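Local atomic coordinates of glycoside hydrolase family protein (Novosphingobium sp. PP1Y, PDB entry 6Q2F), a protein that probably hydrolyses alpha-L-rhamnosidic bonds, releasing L-rhamnose from glycosides as a member of the alpha-L-rhamnosidases. Residues A[730-735]-A[787-792]; A[758-763]-A[875-880]; A[779-784]-A[815-820]. One frame throughout, in Å; residues are numbered along the deposited sequence.

How the interactions relate
The three contacts gather round one mixed, largely parallel sheet; 875-880 is a loop beside it. Interaction 1 is the middle one: its centre is about 9 Å from the centres of interactions 2 and 3, which are about 15 Å apart. Along the chain interaction 1 crosses both others, and interaction 3 is nested inside the loop closed by interaction 2. Strand 734-737 runs between strands 762-765 and 788-794, while the latter also pairs with 780-782 and 818-820. Met875, present as selenomethionine, packs on Thr818 and Val820. Together the contacts join the sheet's strands to each other and to the loop after helix 868-874, which leads into an antiparallel sheet.

Interaction 1: residues A[730-735]-A[787-792]; sequences NVADVA and ARYKTI
Val734 pairs with Thr791, and Ala735 with Ile792, as parallel strand neighbours. Ala735 N gives a straight bond to Thr791 O (3.0 Å, 177° at the hydrogen). One residue earlier the ladder is irregular: strand 788-794 is interrupted at Lys790, whose amide N reaches Asp733 O at 2.8 Å and shares that oxygen, weakly, with Thr791 N. Before that the two backbones are joined through water rather than directly. Ala732 O and Arg788 O, both acceptors, stand 2.7 Å apart; water 1 accepts from Ala732 N and Arg788 N, and water 2 donates to Arg788 O and Asp733 OD1. Among the side chains the Tyr789 ring dominates. The methyl of Ala735 sits over one face, its CB 3.9 Å from the centroid of the Tyr789 ring, and Ala732 CB meets Tyr789 CE1 at 4.1 Å. With CG beside the backbone N (chi1 -49°), the ring lies along the 732-735 chain and carries its hydroxyl to the carboxylate of Asp763. A leucine in its place would probably leave Asp763 without this phenolic partner and open a gap beside Ala732. Asp733 and Lys790 run side by side, Asp733 OD1 3.9 Å from Lys790 CG, but their charges are engaged by others: Arg922 for Asp733, Asp780 and Glu779 for Lys790. Helix 868-874 packs on Val734 and Thr791. Strand 762-765 continues the sheet beyond 734-737, and strands 780-782 and 818-820 pair with 788-794.

Interaction 2: residues A[758-763]-A[875-880]; sequences VRYAYD and MDVAPD
The Tyr760 ring carries Pro879 CA over one face, 4.0 Å from the ring centroid and 28° off the normal, a CH-pi contact. At the ring edge, in its plane, lies Val877 O, which takes the hydroxyl proton in a short bond (Tyr760 OH to Val877 O 2.6 Å); the phenol oxygen is tilted 20° from that carbonyl's plane. Ala878 O approaches the ring obliquely, 3.2 Å from Tyr760 CE2. Beside this edge Val877 CG1 touches Tyr760 CE2 at 3.8 Å. The second flat group is the guanidinium of Arg759, with Pro879 CG over one face, 3.4 Å from Arg759 NH1. Pro879 thus meets both residues, its CA against the tyrosine and its CB and CG against the arginine. The bend of the Arg759 chain at chi3 (-54°) turns the guanidinium back over the proline, while Arg759 NE forms a salt bridge with Glu869. Backbone contact is slighter: Asp880 N makes a weak, bent bond to Arg759 O, and water 3 accepts from Ala761 N while donating to Asp880 OD2. The Asp880 carboxylate has further partners in Tyr905 and His896, which leave it bonded at both oxygens. Glu869 and Leu872 of helix 868-874 also touch the Tyr760 side chain, so the aromatic ring fills the ground between that helix and the loop that follows it. The arrangement is a junction of two sheets. Helix 868-874, which packs on the mixed sheet, ends in a Schellman motif at Asp876, of positive phi; residues 877-880 then lead past the residues that run into strand 762-765, to strand 881-884 of an antiparallel sheet.

Interaction 3: residues A[779-784]-A[815-820]; sequences EDLVAP and GGATVV
Leu781 presses the branched end of its side chain onto the methyl of Ala817: Leu781 CD2 comes to 3.5 Å of Ala817 CB, with Leu781 CG and CD1 hardly farther away, so one small methyl meets the whole fork. CG lies beside the backbone N (chi1 -65°), which brings the fork against Ala817; Ile792 of strand 788-794 and Leu812 of helix 803-814 also pack on it. Upstream, the contact is made by backbone atoms and water. Glu779 CA points its hydrogen at Gly816 O, a CA-H...O contact of 3.5 Å with 159° at the hydrogen. Two waters bridge the chains: water 4, 2.8 Å from Glu779 O, accepts from Thr818 N at 2.9 Å, and water 5 lies 2.7 Å from Glu779 O and 2.9 Å from Thr818 OG1. No direct bond joins the two backbones here, for their strands each pair with 788-794 and not with one another. The Glu779 side chain turns away, CG lying between the backbone N and carbonyl carbon (chi1 87°), and its carboxylate forms a salt bridge with Lys790. Gly816 ends helix 803-814 in a Schellman motif, at a positive phi where a side chain would collide with the preceding carbonyl oxygen. The setting is a beta-alpha-beta crossover: helix 803-814 links parallel neighbours 788-794 and 818-820, and strand 780-782, antiparallel to 788-794, lies against the turn into the second. The parallel strands of the sheet run in the order 2-1-3-4-5, as in flavodoxin-like folds.

Interaction 1: residues A[730-735]-A[787-792]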
loop_
_atom_site.group_PDB
_atom_site.type_symbol
_atom_site.label_atom_id
_atom_site.label_comp_id
_atom_site.label_asym_id
_atom_site.label_seq_id
_atom_site.Cartn_x
_atom_site.Cartn_y
_atom_site.Cartn_z
ATOM N N ASN A 730 -7.943 -1.960 19.718
ATOM C CA ASN A 730 -7.294 -3.206 19.346
ATOM C C ASN A 730 -6.542 -3.801 20.526
ATOM O O ASN A 730 -5.900 -3.084 21.296
ATOM C CB ASN A 730 -6.307 -2.985 18.207
ATOM C CG ASN A 730 -5.808 -4.298 17.640
ATOM O OD1 ASN A 730 -4.643 -4.654 17.774
ATOM N ND2 ASN A 730 -6.708 -5.035 17.008
ATOM N N VAL A 731 -6.589 -5.128 20.639
ATOM C CA VAL A 731 -5.776 -5.869 21.594
ATOM C C VAL A 731 -4.714 -6.647 20.830
ATOM O O VAL A 731 -5.042 -7.476 19.973
ATOM C CB VAL A 731 -6.635 -6.814 22.446
ATOM C CG1 VAL A 731 -5.748 -7.762 23.277
ATOM C CG2 VAL A 731 -7.498 -5.993 23.375
ATOM N N ALA A 732 -3.446 -6.431 21.180
ATOM C CA ALA A 732 -2.345 -7.203 20.616
ATOM C C ALA A 732 -1.318 -7.435 21.708
ATOM O O ALA A 732 -1.117 -6.570 22.560
ATOM C CB ALA A 732 -1.703 -6.489 19.421
ATOM N N ASP A 733 -0.681 -8.605 21.690
ATOM C CA ASP A 733 0.292 -8.952 22.712
ATOM C C ASP A 733 1.726 -8.739 22.270
ATOM O O ASP A 733 2.596 -8.579 23.131
ATOM C CB ASP A 733 0.115 -10.414 23.147
ATOM C CG ASP A 733 -1.201 -10.647 23.862
ATOM O OD1 ASP A 733 -1.588 -9.807 24.694
ATOM O OD2 ASP A 733 -1.856 -11.656 23.580
ATOM N N VAL A 734 1.993 -8.721 20.964
ATOM C CA VAL A 734 3.353 -8.669 20.441
ATOM C C VAL A 734 3.532 -7.355 19.695
ATOM O O VAL A 734 2.698 -6.990 18.858
ATOM C CB VAL A 734 3.658 -9.880 19.537
ATOM C CG1 VAL A 734 5.038 -9.746 18.913
ATOM C CG2 VAL A 734 3.558 -11.190 20.336
ATOM N N ALA A 735 4.592 -6.620 20.033
ATOM C CA ALA A 735 5.025 -5.483 19.229
ATOM C C ALA A 735 6.160 -5.991 18.351
ATOM O O ALA A 735 7.249 -6.293 18.846
ATOM C CB ALA A 735 5.478 -4.315 20.108
ATOM N N ALA A 787 -2.574 0.959 23.563
ATOM C CA ALA A 787 -1.903 -0.232 23.082
ATOM C C ALA A 787 -0.978 -0.744 24.176
ATOM O O ALA A 787 -0.325 0.039 24.874
ATOM C CB ALA A 787 -1.118 0.077 21.808
ATOM N N ARG A 788 -0.955 -2.062 24.351
ATOM C CA ARG A 788 -0.300 -2.674 25.501
ATOM C C ARG A 788 0.227 -4.031 25.072
ATOM O O ARG A 788 -0.546 -4.888 24.639
ATOM C CB ARG A 788 -1.276 -2.824 26.674
ATOM C CG ARG A 788 -0.794 -3.774 27.775
ATOM C CD ARG A 788 -1.837 -3.921 28.881
ATOM N NE ARG A 788 -2.123 -2.645 29.518
ATOM C CZ ARG A 788 -1.412 -2.150 30.527
ATOM N NH1 ARG A 788 -0.371 -2.829 31.012
ATOM N NH2 ARG A 788 -1.734 -0.975 31.048
ATOM N N TYR A 789 1.529 -4.245 25.221
ATOM C CA TYR A 789 2.164 -5.452 24.723
ATOM C C TYR A 789 2.914 -6.172 25.839
ATOM O O TYR A 789 3.519 -5.538 26.718
ATOM C CB TYR A 789 3.140 -5.114 23.602
ATOM C CG TYR A 789 2.538 -4.208 22.556
ATOM C CD1 TYR A 789 1.789 -4.739 21.517
ATOM C CD2 TYR A 789 2.708 -2.828 22.610
ATOM C CE1 TYR A 789 1.226 -3.923 20.540
ATOM C CE2 TYR A 789 2.163 -1.992 21.620
ATOM C CZ TYR A 789 1.418 -2.557 20.603
ATOM O OH TYR A 789 0.849 -1.762 19.643
ATOM N N LYS A 790 2.905 -7.508 25.745
ATOM C CA LYS A 790 3.698 -8.355 26.625
ATOM C C LYS A 790 5.170 -8.353 26.248
ATOM O O LYS A 790 6.018 -8.587 27.115
ATOM C CB LYS A 790 3.189 -9.804 26.597
ATOM C CG LYS A 790 1.699 -9.948 26.776
ATOM C CD LYS A 790 1.218 -9.371 28.087
ATOM C CE LYS A 790 1.883 -10.013 29.290
ATOM N NZ LYS A 790 1.305 -9.444 30.548
ATOM N N THR A 791 5.499 -8.106 24.983
ATOM C CA THR A 791 6.885 -8.231 24.556
ATOM C C THR A 791 7.105 -7.493 23.244
ATOM O O THR A 791 6.165 -7.236 22.483
ATOM C CB THR A 791 7.285 -9.696 24.384
ATOM O OG1 THR A 791 8.681 -9.771 24.097
ATOM C CG2 THR A 791 6.522 -10.294 23.215
ATOM N N ILE A 792 8.365 -7.154 23.002
ATOM C CA ILE A 792 8.852 -6.709 21.708
ATOM C C ILE A 792 9.479 -7.917 21.046
ATOM O O ILE A 792 10.222 -8.664 21.690
ATOM C CB ILE A 792 9.890 -5.576 21.853
ATOM C CG1 ILE A 792 9.217 -4.272 22.277
ATOM C CG2 ILE A 792 10.664 -5.384 20.551
ATOM C CD1 ILE A 792 10.198 -3.190 22.722
HETATM O O HOH W 1 -2.286 -3.865 22.351
HETATM O O HOH W 2 -0.523 -7.412 25.933
#

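Interaction 2: residues A[758-763]-A[875-880]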
loop_
_atom_site.group_PDB
_atom_site.type_symbol
_atom_site.label_atom_id
_atom_site.label_comp_id
_atom_site.label_asym_id
_atom_site.label_seq_id
_atom_site.Cartn_x
_atom_site.Cartn_y
_atom_site.Cartn_z
ATOM N N VAL A 758 0.451 -16.495 15.722
ATOM C CA VAL A 758 -0.830 -16.883 15.139
ATOM C C VAL A 758 -1.959 -16.792 16.161
ATOM O O VAL A 758 -3.019 -16.232 15.882
ATOM C CB VAL A 758 -0.753 -18.301 14.531
ATOM C CG1 VAL A 758 -2.137 -18.758 14.083
ATOM C CG2 VAL A 758 0.222 -18.312 13.355
ATOM N N ARG A 759 -1.742 -17.337 17.354
ATOM C CA ARG A 759 -2.744 -17.387 18.410
ATOM C C ARG A 759 -2.737 -16.137 19.275
ATOM O O ARG A 759 -3.544 -16.035 20.208
ATOM C CB ARG A 759 -2.521 -18.648 19.259
ATOM C CG ARG A 759 -2.479 -19.930 18.399
ATOM C CD ARG A 759 -2.221 -21.190 19.243
ATOM N NE ARG A 759 -1.021 -21.062 20.061
ATOM C CZ ARG A 759 -0.801 -21.738 21.185
ATOM N NH1 ARG A 759 -1.707 -22.595 21.638
ATOM N NH2 ARG A 759 0.326 -21.548 21.860
ATOM N N TYR A 760 -1.864 -15.183 18.954
ATOM C CA TYR A 760 -1.786 -13.882 19.590
ATOM C C TYR A 760 -1.801 -12.808 18.508
ATOM O O TYR A 760 -1.251 -13.006 17.422
ATOM C CB TYR A 760 -0.483 -13.731 20.411
ATOM C CG TYR A 760 -0.193 -14.850 21.393
ATOM C CD1 TYR A 760 0.262 -16.082 20.953
ATOM C CD2 TYR A 760 -0.325 -14.647 22.766
ATOM C CE1 TYR A 760 0.546 -17.108 21.852
ATOM C CE2 TYR A 760 -0.038 -15.647 23.666
ATOM C CZ TYR A 760 0.388 -16.877 23.200
ATOM O OH TYR A 760 0.662 -17.882 24.105
ATOM N N ALA A 761 -2.412 -11.665 18.800
ATOM C CA ALA A 761 -2.392 -10.579 17.833
ATOM C C ALA A 761 -1.103 -9.771 17.966
ATOM O O ALA A 761 -0.413 -9.817 18.988
ATOM C CB ALA A 761 -3.601 -9.659 18.006
ATOM N N TYR A 762 -0.778 -9.031 16.910
ATOM C CA TYR A 762 0.449 -8.254 16.906
ATOM C C TYR A 762 0.265 -6.969 16.116
ATOM O O TYR A 762 -0.613 -6.857 15.252
ATOM C CB TYR A 762 1.632 -9.041 16.330
ATOM C CG TYR A 762 1.533 -9.380 14.857
ATOM C CD1 TYR A 762 0.759 -10.457 14.417
ATOM C CD2 TYR A 762 2.256 -8.661 13.912
ATOM C CE1 TYR A 762 0.678 -10.784 13.063
ATOM C CE2 TYR A 762 2.187 -8.978 12.572
ATOM C CZ TYR A 762 1.393 -10.034 12.145
ATOM O OH TYR A 762 1.343 -10.349 10.805
ATOM N N ASP A 763 1.093 -5.989 16.477
ATOM C CA ASP A 763 1.293 -4.746 15.751
ATOM C C ASP A 763 2.751 -4.676 15.321
ATOM O O ASP A 763 3.643 -5.177 16.021
ATOM C CB ASP A 763 0.999 -3.515 16.631
ATOM C CG ASP A 763 -0.470 -3.346 16.961
ATOM O OD1 ASP A 763 -1.308 -3.707 16.113
ATOM O OD2 ASP A 763 -0.770 -2.829 18.072
HETATM N N MSE A 875 6.725 -17.164 29.061
HETATM C CA MSE A 875 6.353 -16.016 29.881
HETATM C C MSE A 875 5.032 -16.251 30.579
HETATM O O MSE A 875 4.513 -15.363 31.250
HETATM C CB MSE A 875 6.212 -14.748 29.022
HETATM C CG MSE A 875 7.483 -14.262 28.400
HETATM SE SE MSE A 875 7.061 -12.890 27.046
HETATM C CE MSE A 875 7.962 -13.783 25.656
ATOM N N ASP A 876 4.468 -17.439 30.366
ATOM C CA ASP A 876 3.176 -17.812 30.937
ATOM C C ASP A 876 2.064 -16.900 30.418
ATOM O O ASP A 876 1.159 -16.510 31.156
ATOM C CB ASP A 876 3.228 -17.804 32.473
ATOM C CG ASP A 876 2.029 -18.493 33.105
ATOM O OD1 ASP A 876 1.545 -19.498 32.533
ATOM O OD2 ASP A 876 1.563 -18.032 34.169
ATOM N N VAL A 877 2.135 -16.547 29.135
ATOM C CA VAL A 877 1.093 -15.759 28.488
ATOM C C VAL A 877 0.235 -16.708 27.664
ATOM O O VAL A 877 0.689 -17.240 26.645
ATOM C CB VAL A 877 1.677 -14.635 27.625
ATOM C CG1 VAL A 877 0.557 -13.868 26.942
ATOM C CG2 VAL A 877 2.486 -13.693 28.494
ATOM N N ALA A 878 -1.008 -16.910 28.097
ATOM C CA ALA A 878 -1.903 -17.835 27.419
ATOM C C ALA A 878 -2.290 -17.302 26.034
ATOM O O ALA A 878 -2.375 -16.091 25.828
ATOM C CB ALA A 878 -3.167 -18.069 28.252
ATOM N N PRO A 879 -2.532 -18.195 25.076
ATOM C CA PRO A 879 -3.032 -17.766 23.760
ATOM C C PRO A 879 -4.287 -16.920 23.885
ATOM O O PRO A 879 -5.162 -17.190 24.710
ATOM C CB PRO A 879 -3.343 -19.084 23.045
ATOM C CG PRO A 879 -2.643 -20.152 23.821
ATOM C CD PRO A 879 -2.484 -19.661 25.223
ATOM N N ASP A 880 -4.379 -15.887 23.044
ATOM C CA ASP A 880 -5.582 -15.066 23.038
ATOM C C ASP A 880 -6.729 -15.785 22.346
ATOM O O ASP A 880 -7.851 -15.842 22.874
ATOM C CB ASP A 880 -5.299 -13.728 22.356
ATOM C CG ASP A 880 -6.359 -12.686 22.656
ATOM O OD1 ASP A 880 -7.182 -12.936 23.561
ATOM O OD2 ASP A 880 -6.357 -11.614 21.993
HETATM O O HOH W 3 -3.554 -11.057 21.303
#

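Interaction 3: residues A[779-784]-A[815-820]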
loop_
_atom_site.group_PDB
_atom_site.type_symbol
_atom_site.label_atom_id
_atom_site.label_comp_id
_atom_site.label_asym_id
_atom_site.label_seq_id
_atom_site.Cartn_x
_atom_site.Cartn_y
_atom_site.Cartn_z
ATOM N N GLU A 779 5.400 -5.400 33.719
ATOM C CA GLU A 779 6.103 -6.240 32.763
ATOM C C GLU A 779 5.694 -5.932 31.327
ATOM O O GLU A 779 6.235 -6.541 30.402
ATOM C CB GLU A 779 5.865 -7.723 33.087
ATOM C CG GLU A 779 4.594 -8.323 32.448
ATOM C CD GLU A 779 3.318 -8.080 33.256
ATOM O OE1 GLU A 779 2.414 -8.955 33.230
ATOM O OE2 GLU A 779 3.214 -7.013 33.911
ATOM N N ASP A 780 4.775 -4.983 31.134
ATOM C CA ASP A 780 4.189 -4.657 29.841
ATOM C C ASP A 780 4.847 -3.422 29.235
ATOM O O ASP A 780 5.485 -2.623 29.921
ATOM C CB ASP A 780 2.685 -4.375 29.963
ATOM C CG ASP A 780 1.863 -5.605 30.314
ATOM O OD1 ASP A 780 2.332 -6.740 30.111
ATOM O OD2 ASP A 780 0.725 -5.410 30.791
ATOM N N LEU A 781 4.635 -3.250 27.936
ATOM C CA LEU A 781 4.968 -2.012 27.246
ATOM C C LEU A 781 3.675 -1.371 26.782
ATOM O O LEU A 781 2.864 -2.016 26.099
ATOM C CB LEU A 781 5.880 -2.264 26.051
ATOM C CG LEU A 781 7.234 -2.785 26.490
ATOM C CD1 LEU A 781 7.949 -3.468 25.346
ATOM C CD2 LEU A 781 8.042 -1.627 27.021
ATOM N N VAL A 782 3.475 -0.117 27.158
ATOM C CA VAL A 782 2.246 0.571 26.810
ATOM C C VAL A 782 2.581 1.840 26.051
ATOM O O VAL A 782 3.657 2.430 26.208
ATOM C CB VAL A 782 1.389 0.894 28.047
ATOM C CG1 VAL A 782 1.003 -0.399 28.768
ATOM C CG2 VAL A 782 2.149 1.824 28.967
ATOM N N ALA A 783 1.643 2.238 25.206
ATOM C CA ALA A 783 1.653 3.460 24.430
ATOM C C ALA A 783 0.544 4.365 24.942
ATOM O O ALA A 783 -0.411 3.889 25.562
ATOM C CB ALA A 783 1.438 3.162 22.938
ATOM N N PRO A 784 0.637 5.680 24.726
ATOM C CA PRO A 784 -0.442 6.568 25.198
ATOM C C PRO A 784 -1.816 6.218 24.639
ATOM O O PRO A 784 -2.829 6.535 25.270
ATOM C CB PRO A 784 0.017 7.960 24.735
ATOM C CG PRO A 784 1.530 7.848 24.752
ATOM C CD PRO A 784 1.799 6.437 24.236
ATOM N N GLY A 815 13.994 -1.442 32.472
ATOM C CA GLY A 815 12.827 -0.910 33.157
ATOM C C GLY A 815 11.713 -1.923 33.396
ATOM O O GLY A 815 10.702 -1.563 34.009
ATOM N N GLY A 816 11.860 -3.150 32.901
ATOM C CA GLY A 816 10.940 -4.234 33.233
ATOM C C GLY A 816 10.334 -4.993 32.061
ATOM O O GLY A 816 9.566 -5.934 32.272
ATOM N N ALA A 817 10.657 -4.607 30.827
ATOM C CA ALA A 817 10.014 -5.201 29.663
ATOM C C ALA A 817 10.735 -6.465 29.205
ATOM O O ALA A 817 11.904 -6.700 29.512
ATOM C CB ALA A 817 9.950 -4.204 28.504
ATOM N N THR A 818 10.021 -7.260 28.422
ATOM C CA THR A 818 10.546 -8.475 27.815
ATOM C C THR A 818 10.799 -8.252 26.331
ATOM O O THR A 818 9.957 -7.676 25.630
ATOM C CB THR A 818 9.567 -9.638 28.011
ATOM O OG1 THR A 818 9.244 -9.743 29.402
ATOM C CG2 THR A 818 10.165 -10.946 27.520
ATOM N N VAL A 819 11.956 -8.707 25.860
ATOM C CA VAL A 819 12.309 -8.686 24.446
ATOM C C VAL A 819 12.559 -10.117 24.004
ATOM O O VAL A 819 13.270 -10.869 24.680
ATOM C CB VAL A 819 13.554 -7.822 24.156
ATOM C CG1 VAL A 819 14.100 -8.121 22.758
ATOM C CG2 VAL A 819 13.233 -6.369 24.298
ATOM N N VAL A 820 11.948 -10.498 22.886
ATOM C CA VAL A 820 12.169 -11.795 22.258
ATOM C C VAL A 820 12.925 -11.552 20.963
ATOM O O VAL A 820 12.416 -10.874 20.058
ATOM C CB VAL A 820 10.847 -12.520 21.987
ATOM C CG1 VAL A 820 11.105 -13.873 21.304
ATOM C CG2 VAL A 820 10.073 -12.664 23.277
HETATM O O HOH W 4 7.335 -6.191 27.877
HETATM O O HOH W 5 6.425 -9.085 29.593
#